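4-dehydrase (Streptomyces venezuelae, PDB 2PO3) probably acts as a pyridoxal phosphate-dependent aminotransferase on a TDP-linked sugar in the biosynthesis of desosamine. Local coordinates at residues 6-11 with 387-392; 51-56 with 244-249; 201-206 with 253-258. All coordinates share one frame; numbering follows the deposited sequence.

Overall arrangement
Contacts 2 and 3 are neighbours near the pocket, while contact 1 lies far out at the chain ends. Helix 246-276 serves both inner contacts: its start meets helix 52-65 in contact 2, and a later turn, 253-258, takes up loop 201-206 in contact 3. Their centres are about 12 Å apart, and they touch where A248 O packs on A204 CB at 3.1 Å. Side chains E246 and N203 lie about 7 and 8 Å from the bound adduct of pyridoxal phosphate with the TDP-sugar (T4K), and both contacts reach the second subunit. Contact 1 ties 6-11 to 387-392, its centre about 50 Å from that of contact 2 and about 40 Å from that of contact 3, away from the ligand.

Contact 1: residues 6-11 with 387-392; sequences SDLAFF and RELTAR
S6 OG receives a hydrogen bond from R392 NH1 at 2.8 Å, with an N-H...O angle of 162°, and is also linked by a weak bond to S3 O. The hydroxyl lies almost in the guanidinium plane, so it meets the edge of the group while the flat face is left to F11. That face stacks on the F11 ring with centres 4.4 Å apart and planes at 28°, an off-centre cation-pi pair. R392 reaches this place because its CG stands anti to the backbone N (chi1 164°) and the chain then bends at chi2, laying the aliphatic part across the ring before the charged end arrives. R392 CD sits over the face, 4.1 Å from the F11 centroid, in a CH-pi contact, and R392 CG comes to 3.4 Å from F11 CE2. The opposite face of F11 is covered by F10 CD2, so the ring is packed from above and below. L389 closes the rim: its CD2 meets F11 CZ tightly at 3.2 Å, and its CD1 touches L8 CD1 more loosely at 4.3 Å. L5 also lies against R392, and F10 packs on helix 312-321, touching L314. The whole is a cation-pi and CH-pi stack of arginine on phenylalanine, by which the N-terminal arm is laid against the last helix, 369-394, at the periphery of the chain.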
loop_
_atom_site.group_PDB
_atom_site.type_symbol
_atom_site.label_atom_id
_atom_site.label_comp_id
_atom_site.label_asym_id
_atom_site.label_seq_id
_atom_site.Cartn_x
_atom_site.Cartn_y
_atom_site.Cartn_z
ATOM N N SER A 6 24.808 -12.768 -37.653
ATOM C CA SER A 6 24.239 -14.097 -37.555
ATOM C C SER A 6 24.595 -14.812 -36.281
ATOM O O SER A 6 23.887 -15.725 -35.848
ATOM C CB SER A 6 24.467 -14.908 -38.803
ATOM O OG SER A 6 24.845 -13.992 -39.812
ATOM N N ASP A 7 25.687 -14.388 -35.668
ATOM C CA ASP A 7 26.025 -15.017 -34.419
ATOM C C ASP A 7 25.070 -14.467 -33.371
ATOM O O ASP A 7 25.052 -14.957 -32.231
ATOM C CB ASP A 7 27.480 -14.761 -34.010
ATOM C CG ASP A 7 28.400 -14.974 -35.169
ATOM O OD1 ASP A 7 28.065 -15.562 -36.183
ATOM O OD2 ASP A 7 29.579 -14.422 -34.989
ATOM N N LEU A 8 24.293 -13.451 -33.808
ATOM C CA LEU A 8 23.301 -12.806 -32.962
ATOM C C LEU A 8 22.173 -13.763 -32.692
ATOM O O LEU A 8 21.531 -14.231 -33.632
ATOM C CB LEU A 8 22.661 -11.511 -33.514
ATOM C CG LEU A 8 23.611 -10.320 -33.677
ATOM C CD1 LEU A 8 22.849 -9.108 -34.173
ATOM C CD2 LEU A 8 24.321 -9.954 -32.387
ATOM N N ALA A 9 21.957 -14.018 -31.400
ATOM C CA ALA A 9 20.906 -14.889 -30.927
ATOM C C ALA A 9 19.605 -14.371 -31.493
ATOM O O ALA A 9 18.634 -15.104 -31.727
ATOM C CB ALA A 9 20.863 -14.875 -29.402
ATOM N N PHE A 10 19.611 -13.059 -31.696
ATOM C CA PHE A 10 18.444 -12.409 -32.232
ATOM C C PHE A 10 18.157 -12.951 -33.634
ATOM O O PHE A 10 17.011 -13.113 -34.056
ATOM C CB PHE A 10 18.679 -10.897 -32.255
ATOM C CG PHE A 10 17.490 -10.181 -32.799
ATOM C CD1 PHE A 10 16.380 -9.887 -32.001
ATOM C CD2 PHE A 10 17.469 -9.802 -34.140
ATOM C CE1 PHE A 10 15.272 -9.212 -32.519
ATOM C CE2 PHE A 10 16.362 -9.140 -34.674
ATOM C CZ PHE A 10 15.267 -8.832 -33.863
ATOM N N PHE A 11 19.246 -13.234 -34.349
ATOM C CA PHE A 11 19.187 -13.741 -35.694
ATOM C C PHE A 11 19.216 -15.249 -35.739
ATOM O O PHE A 11 19.415 -15.854 -36.791
ATOM C CB PHE A 11 20.277 -13.117 -36.547
ATOM C CG PHE A 11 19.843 -11.699 -36.852
ATOM C CD1 PHE A 11 20.623 -10.608 -36.459
ATOM C CD2 PHE A 11 18.632 -11.461 -37.508
ATOM C CE1 PHE A 11 20.225 -9.296 -36.737
ATOM C CE2 PHE A 11 18.225 -10.154 -37.793
ATOM C CZ PHE A 11 19.021 -9.071 -37.407
ATOM N N ARG A 387 21.894 -0.086 -39.819
ATOM C CA ARG A 387 21.346 -0.088 -41.168
ATOM C C ARG A 387 21.209 -1.516 -41.713
ATOM O O ARG A 387 20.153 -1.931 -42.216
ATOM C CB ARG A 387 22.204 0.800 -42.087
ATOM C CG ARG A 387 21.957 2.291 -41.863
ATOM C CD ARG A 387 22.915 3.265 -42.569
ATOM N NE ARG A 387 23.216 4.456 -41.755
ATOM C CZ ARG A 387 22.355 5.470 -41.543
ATOM N NH1 ARG A 387 21.133 5.505 -42.078
ATOM N NH2 ARG A 387 22.735 6.502 -40.783
ATOM N N GLU A 388 22.284 -2.289 -41.604
ATOM C CA GLU A 388 22.229 -3.656 -42.079
ATOM C C GLU A 388 21.377 -4.527 -41.153
ATOM O O GLU A 388 20.635 -5.409 -41.583
ATOM C CB GLU A 388 23.655 -4.177 -42.332
ATOM C CG GLU A 388 23.774 -5.691 -42.607
ATOM C CD GLU A 388 25.191 -6.190 -42.489
ATOM O OE1 GLU A 388 26.160 -5.483 -42.682
ATOM O OE2 GLU A 388 25.276 -7.460 -42.195
ATOM N N LEU A 389 21.487 -4.249 -39.855
ATOM C CA LEU A 389 20.742 -4.978 -38.847
ATOM C C LEU A 389 19.256 -4.747 -39.016
ATOM O O LEU A 389 18.425 -5.652 -38.949
ATOM C CB LEU A 389 21.210 -4.515 -37.468
ATOM C CG LEU A 389 21.157 -5.607 -36.416
ATOM C CD1 LEU A 389 21.656 -5.051 -35.080
ATOM C CD2 LEU A 389 19.727 -6.112 -36.315
ATOM N N THR A 390 18.913 -3.488 -39.234
ATOM C CA THR A 390 17.523 -3.161 -39.455
ATOM C C THR A 390 17.069 -3.878 -40.757
ATOM O O THR A 390 16.054 -4.564 -40.835
ATOM C CB THR A 390 17.370 -1.625 -39.573
ATOM O OG1 THR A 390 17.664 -0.928 -38.375
ATOM C CG2 THR A 390 16.026 -1.186 -40.146
ATOM N N ALA A 391 17.863 -3.742 -41.808
ATOM C CA ALA A 391 17.579 -4.334 -43.111
ATOM C C ALA A 391 17.302 -5.802 -43.020
ATOM O O ALA A 391 16.282 -6.281 -43.483
ATOM C CB ALA A 391 18.678 -4.014 -44.123
ATOM N N ARG A 392 18.229 -6.497 -42.409
ATOM C CA ARG A 392 18.115 -7.932 -42.214
ATOM C C ARG A 392 16.888 -8.268 -41.364
ATOM O O ARG A 392 16.210 -9.285 -41.511
ATOM C CB ARG A 392 19.400 -8.446 -41.568
ATOM C CG ARG A 392 19.256 -9.828 -40.964
ATOM C CD ARG A 392 20.554 -10.611 -41.050
ATOM N NE ARG A 392 20.503 -11.997 -40.578
ATOM C CZ ARG A 392 21.604 -12.666 -40.226
ATOM N NH1 ARG A 392 22.819 -12.106 -40.289
ATOM N NH2 ARG A 392 21.496 -13.919 -39.792
#

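Contact 2: residues 51-56 with 244-249; sequences GPLVRE and MSEAAA
E246 turns its CG to the side of its backbone N (chi1 -73°) and bends again at chi2, which swings the carboxylate onto the first turn of helix 52-65, beside L53 and V54. The motif is a buried glutamate set at a helix N-terminus, within the large domain of the aminotransferase fold. OE1 of E246 accepts from L53 N at 2.7 Å through its syn lone pair, an almost straight bond of 164°. OE2 is also met on the syn side, by V54 N at 3.2 Å, but this donor stands 21° out of the carboxylate plane. With both oxygens held, the carboxylate can hardly rotate, and the helix end would tend to stabilise its negative charge. A water adds a third link: it donates to E246 OE2 at 2.6 Å and to M244 O, and accepts from G51 N. Helix 246-276 begins here as well, S245 OG capping it through weak bonds from A247 N and A248 N. F205 of the second subunit packs on S245, and E246 shares backbone bonds with L47, a residue of the ligand pocket. Apolar packing runs beside the carboxylate: A249 CB lies 3.6 Å from L53 CB and 3.7 Å from V54 CG2. The V54 CG2 methyl also comes within 3.2 Å of the backbone oxygen M244 O.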
loop_
_atom_site.group_PDB
_atom_site.type_symbol
_atom_site.label_atom_id
_atom_site.label_comp_id
_atom_site.label_asym_id
_atom_site.label_seq_id
_atom_site.Cartn_x
_atom_site.Cartn_y
_atom_site.Cartn_z
ATOM N N GLY A 51 5.936 1.545 14.268
ATOM C CA GLY A 51 6.907 0.984 15.199
ATOM C C GLY A 51 8.294 1.692 15.138
ATOM O O GLY A 51 8.551 2.625 14.359
ATOM N N PRO A 52 9.245 1.241 15.967
ATOM C CA PRO A 52 10.600 1.816 16.038
ATOM C C PRO A 52 11.474 1.792 14.778
ATOM O O PRO A 52 12.337 2.658 14.614
ATOM C CB PRO A 52 11.315 1.040 17.151
ATOM C CG PRO A 52 10.421 -0.130 17.540
ATOM C CD PRO A 52 9.050 0.137 16.949
ATOM N N LEU A 53 11.303 0.801 13.895
ATOM C CA LEU A 53 12.121 0.742 12.672
ATOM C C LEU A 53 11.671 1.848 11.717
ATOM O O LEU A 53 12.458 2.627 11.188
ATOM C CB LEU A 53 12.058 -0.659 12.050
ATOM C CG LEU A 53 12.740 -1.652 12.993
ATOM C CD1 LEU A 53 12.670 -3.074 12.459
ATOM C CD2 LEU A 53 14.198 -1.238 13.237
ATOM N N VAL A 54 10.353 1.946 11.539
ATOM C CA VAL A 54 9.843 2.970 10.678
ATOM C C VAL A 54 10.321 4.325 11.136
ATOM O O VAL A 54 10.781 5.134 10.351
ATOM C CB VAL A 54 8.323 2.918 10.667
ATOM C CG1 VAL A 54 7.768 4.179 10.021
ATOM C CG2 VAL A 54 7.859 1.676 9.909
ATOM N N ARG A 55 10.197 4.577 12.425
ATOM C CA ARG A 55 10.614 5.863 12.953
ATOM C C ARG A 55 12.057 6.132 12.668
ATOM O O ARG A 55 12.408 7.239 12.315
ATOM C CB ARG A 55 10.349 6.028 14.452
ATOM C CG ARG A 55 8.862 6.125 14.737
ATOM C CD ARG A 55 8.200 7.101 13.767
ATOM N NE ARG A 55 7.003 7.679 14.339
ATOM C CZ ARG A 55 5.797 7.569 13.801
ATOM N NH1 ARG A 55 5.598 6.924 12.646
ATOM N NH2 ARG A 55 4.774 8.135 14.451
ATOM N N GLU A 56 12.884 5.121 12.822
ATOM C CA GLU A 56 14.305 5.295 12.541
ATOM C C GLU A 56 14.543 5.663 11.077
ATOM O O GLU A 56 15.259 6.605 10.704
ATOM C CB GLU A 56 15.113 4.047 12.937
ATOM C CG GLU A 56 16.631 4.314 12.993
ATOM C CD GLU A 56 17.428 3.035 13.096
ATOM O OE1 GLU A 56 17.015 2.050 13.690
ATOM O OE2 GLU A 56 18.583 3.076 12.459
ATOM N N MET A 244 3.742 1.718 6.531
ATOM C CA MET A 244 4.930 0.915 6.260
ATOM C C MET A 244 5.121 0.017 7.493
ATOM O O MET A 244 5.111 0.493 8.641
ATOM C CB MET A 244 6.207 1.731 5.974
ATOM C CG MET A 244 7.425 0.832 5.739
ATOM S SD MET A 244 9.011 1.722 5.678
ATOM C CE MET A 244 9.044 2.275 3.944
ATOM N N SER A 245 5.253 -1.289 7.259
ATOM C CA SER A 245 5.435 -2.265 8.300
ATOM C C SER A 245 6.865 -2.281 8.769
ATOM O O SER A 245 7.786 -1.842 8.077
ATOM C CB SER A 245 5.055 -3.667 7.845
ATOM O OG SER A 245 6.152 -4.189 7.119
ATOM N N GLU A 246 7.054 -2.823 9.966
ATOM C CA GLU A 246 8.368 -2.874 10.536
ATOM C C GLU A 246 9.359 -3.644 9.703
ATOM O O GLU A 246 10.569 -3.369 9.710
ATOM C CB GLU A 246 8.293 -3.444 11.961
ATOM C CG GLU A 246 7.682 -2.449 12.947
ATOM C CD GLU A 246 8.525 -1.216 13.087
ATOM O OE1 GLU A 246 9.444 -1.096 13.878
ATOM O OE2 GLU A 246 8.153 -0.268 12.277
ATOM N N ALA A 247 8.843 -4.639 8.988
ATOM C CA ALA A 247 9.679 -5.482 8.146
ATOM C C ALA A 247 10.301 -4.766 6.939
ATOM O O ALA A 247 11.483 -4.938 6.557
ATOM C CB ALA A 247 8.879 -6.705 7.780
ATOM N N ALA A 248 9.470 -3.932 6.340
ATOM C CA ALA A 248 9.888 -3.125 5.200
ATOM C C ALA A 248 10.887 -2.136 5.707
ATOM O O ALA A 248 11.877 -1.861 5.041
ATOM C CB ALA A 248 8.721 -2.323 4.638
ATOM N N ALA A 249 10.604 -1.565 6.889
ATOM C CA ALA A 249 11.550 -0.591 7.461
ATOM C C ALA A 249 12.908 -1.287 7.755
ATOM O O ALA A 249 13.991 -0.744 7.595
ATOM C CB ALA A 249 10.947 0.125 8.673
HETATM O O HOH W 1 5.753 0.283 11.602
#

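Contact 3: residues 201-206 with 253-258; sequences AVNAFE and LTSLDA
S255 carries most of the contact with loop 201-206; in the half turn before it, L253 packs on L53 and E56 of helix 52-65, and T254 on R33 and L34 of helix 31-44. S255 OG, held anti to the backbone N (chi1 -179°), projects from the helix to the peptide joining V202 and N203, where it accepts from N203 N at 2.9 Å with an N-H...O angle of 151°. The same oxygen lies 3.3 Å from V202 CA, and S255 CB rests 3.2 Å from N203 O, so the serine is pressed along the loop backbone. N203 in turn forms an Asx turn: its OD1 takes F205 N at 2.9 Å in the carbonyl plane, on a lone pair, closing the turn from N203 to F205, a few residues after K200, the predicted cofactor lysine. The carbonyl of S255 faces the loop too, for a water donates to S255 O at 2.8 Å and to A201 O at 2.7 Å, bridging helix and loop. L256 starts with its CB directed away, yet CD2 reaches V202 CG1 at 4.0 Å, making the one apolar side-chain pair of the contact. D257, beyond it, forms salt bridges with R60 and R37. The helical turn thus sits between helices 52-65 and 31-44 and the loop that runs from strand 191-195 to strand 208-212, neighbours in the central sheet.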
loop_
_atom_site.group_PDB
_atom_site.type_symbol
_atom_site.label_atom_id
_atom_site.label_comp_id
_atom_site.label_asym_id
_atom_site.label_seq_id
_atom_site.Cartn_x
_atom_site.Cartn_y
_atom_site.Cartn_z
ATOM N N ALA A 201 17.791 2.393 -5.856
ATOM C CA ALA A 201 19.139 2.344 -5.289
ATOM C C ALA A 201 19.035 1.872 -3.841
ATOM O O ALA A 201 19.840 1.103 -3.311
ATOM C CB ALA A 201 19.832 3.706 -5.407
ATOM N N VAL A 202 17.980 2.366 -3.220
ATOM C CA VAL A 202 17.664 2.005 -1.862
ATOM C C VAL A 202 16.292 1.367 -1.880
ATOM O O VAL A 202 15.336 1.975 -2.363
ATOM C CB VAL A 202 17.660 3.229 -0.959
ATOM C CG1 VAL A 202 17.057 2.864 0.410
ATOM C CG2 VAL A 202 19.121 3.624 -0.786
ATOM N N ASN A 203 16.168 0.164 -1.385
ATOM C CA ASN A 203 14.844 -0.442 -1.384
ATOM C C ASN A 203 14.405 -0.989 -0.025
ATOM O O ASN A 203 15.256 -1.364 0.799
ATOM C CB ASN A 203 14.729 -1.552 -2.442
ATOM C CG ASN A 203 15.103 -2.944 -1.931
ATOM O OD1 ASN A 203 14.307 -3.679 -1.349
ATOM N ND2 ASN A 203 16.323 -3.360 -2.182
ATOM N N ALA A 204 13.072 -1.058 0.183
ATOM C CA ALA A 204 12.475 -1.621 1.399
ATOM C C ALA A 204 11.434 -2.676 0.980
ATOM O O ALA A 204 10.391 -2.870 1.588
ATOM C CB ALA A 204 11.840 -0.524 2.221
ATOM N N PHE A 205 11.739 -3.366 -0.109
ATOM C CA PHE A 205 10.890 -4.371 -0.762
ATOM C C PHE A 205 9.929 -3.533 -1.594
ATOM O O PHE A 205 10.017 -3.480 -2.814
ATOM C CB PHE A 205 10.180 -5.424 0.118
ATOM C CG PHE A 205 11.082 -6.206 1.067
ATOM C CD1 PHE A 205 11.104 -5.915 2.432
ATOM C CD2 PHE A 205 11.908 -7.238 0.614
ATOM C CE1 PHE A 205 11.923 -6.629 3.308
ATOM C CE2 PHE A 205 12.743 -7.965 1.470
ATOM C CZ PHE A 205 12.751 -7.649 2.828
ATOM N N GLU A 206 9.062 -2.831 -0.859
ATOM C CA GLU A 206 8.068 -1.924 -1.390
ATOM C C GLU A 206 7.955 -0.814 -0.385
ATOM O O GLU A 206 7.815 -1.085 0.816
ATOM C CB GLU A 206 6.659 -2.567 -1.520
ATOM C CG GLU A 206 6.406 -3.441 -2.775
ATOM C CD GLU A 206 6.039 -2.671 -4.034
ATOM O OE1 GLU A 206 5.686 -1.488 -4.069
ATOM O OE2 GLU A 206 6.161 -3.416 -5.105
ATOM N N LEU A 253 16.290 0.247 6.187
ATOM C CA LEU A 253 17.459 0.729 6.932
ATOM C C LEU A 253 18.764 0.058 6.542
ATOM O O LEU A 253 19.795 0.693 6.547
ATOM C CB LEU A 253 17.279 0.480 8.443
ATOM C CG LEU A 253 16.155 1.322 8.991
ATOM C CD1 LEU A 253 15.624 0.735 10.299
ATOM C CD2 LEU A 253 16.649 2.757 9.146
ATOM N N THR A 254 18.678 -1.234 6.237
ATOM C CA THR A 254 19.798 -2.071 5.848
ATOM C C THR A 254 20.256 -1.702 4.453
ATOM O O THR A 254 21.410 -1.906 4.063
ATOM C CB THR A 254 19.364 -3.552 5.884
ATOM O OG1 THR A 254 18.756 -3.886 7.118
ATOM C CG2 THR A 254 20.507 -4.494 5.546
ATOM N N SER A 255 19.308 -1.154 3.713
ATOM C CA SER A 255 19.575 -0.751 2.355
ATOM C C SER A 255 20.216 0.628 2.355
ATOM O O SER A 255 21.128 0.953 1.580
ATOM C CB SER A 255 18.285 -0.832 1.556
ATOM O OG SER A 255 18.497 -0.466 0.211
ATOM N N LEU A 256 19.747 1.454 3.265
ATOM C CA LEU A 256 20.293 2.785 3.402
ATOM C C LEU A 256 21.752 2.631 3.812
ATOM O O LEU A 256 22.600 3.433 3.492
ATOM C CB LEU A 256 19.608 3.547 4.552
ATOM C CG LEU A 256 18.300 4.255 4.233
ATOM C CD1 LEU A 256 17.814 4.855 5.552
ATOM C CD2 LEU A 256 18.519 5.355 3.188
ATOM N N ASP A 257 22.025 1.577 4.548
ATOM C CA ASP A 257 23.353 1.286 5.031
ATOM C C ASP A 257 24.318 1.042 3.898
ATOM O O ASP A 257 25.485 1.406 4.001
ATOM C CB ASP A 257 23.382 0.067 6.013
ATOM C CG ASP A 257 22.773 0.272 7.405
ATOM O OD1 ASP A 257 22.534 1.377 7.879
ATOM O OD2 ASP A 257 22.549 -0.854 8.074
ATOM N N ALA A 258 23.828 0.410 2.825
ATOM C CA ALA A 258 24.654 0.083 1.658
ATOM C C ALA A 258 24.751 1.186 0.615
ATOM O O ALA A 258 25.528 1.101 -0.353
ATOM C CB ALA A 258 24.080 -1.173 0.990
HETATM O O HOH W 2 21.559 1.028 -1.166
#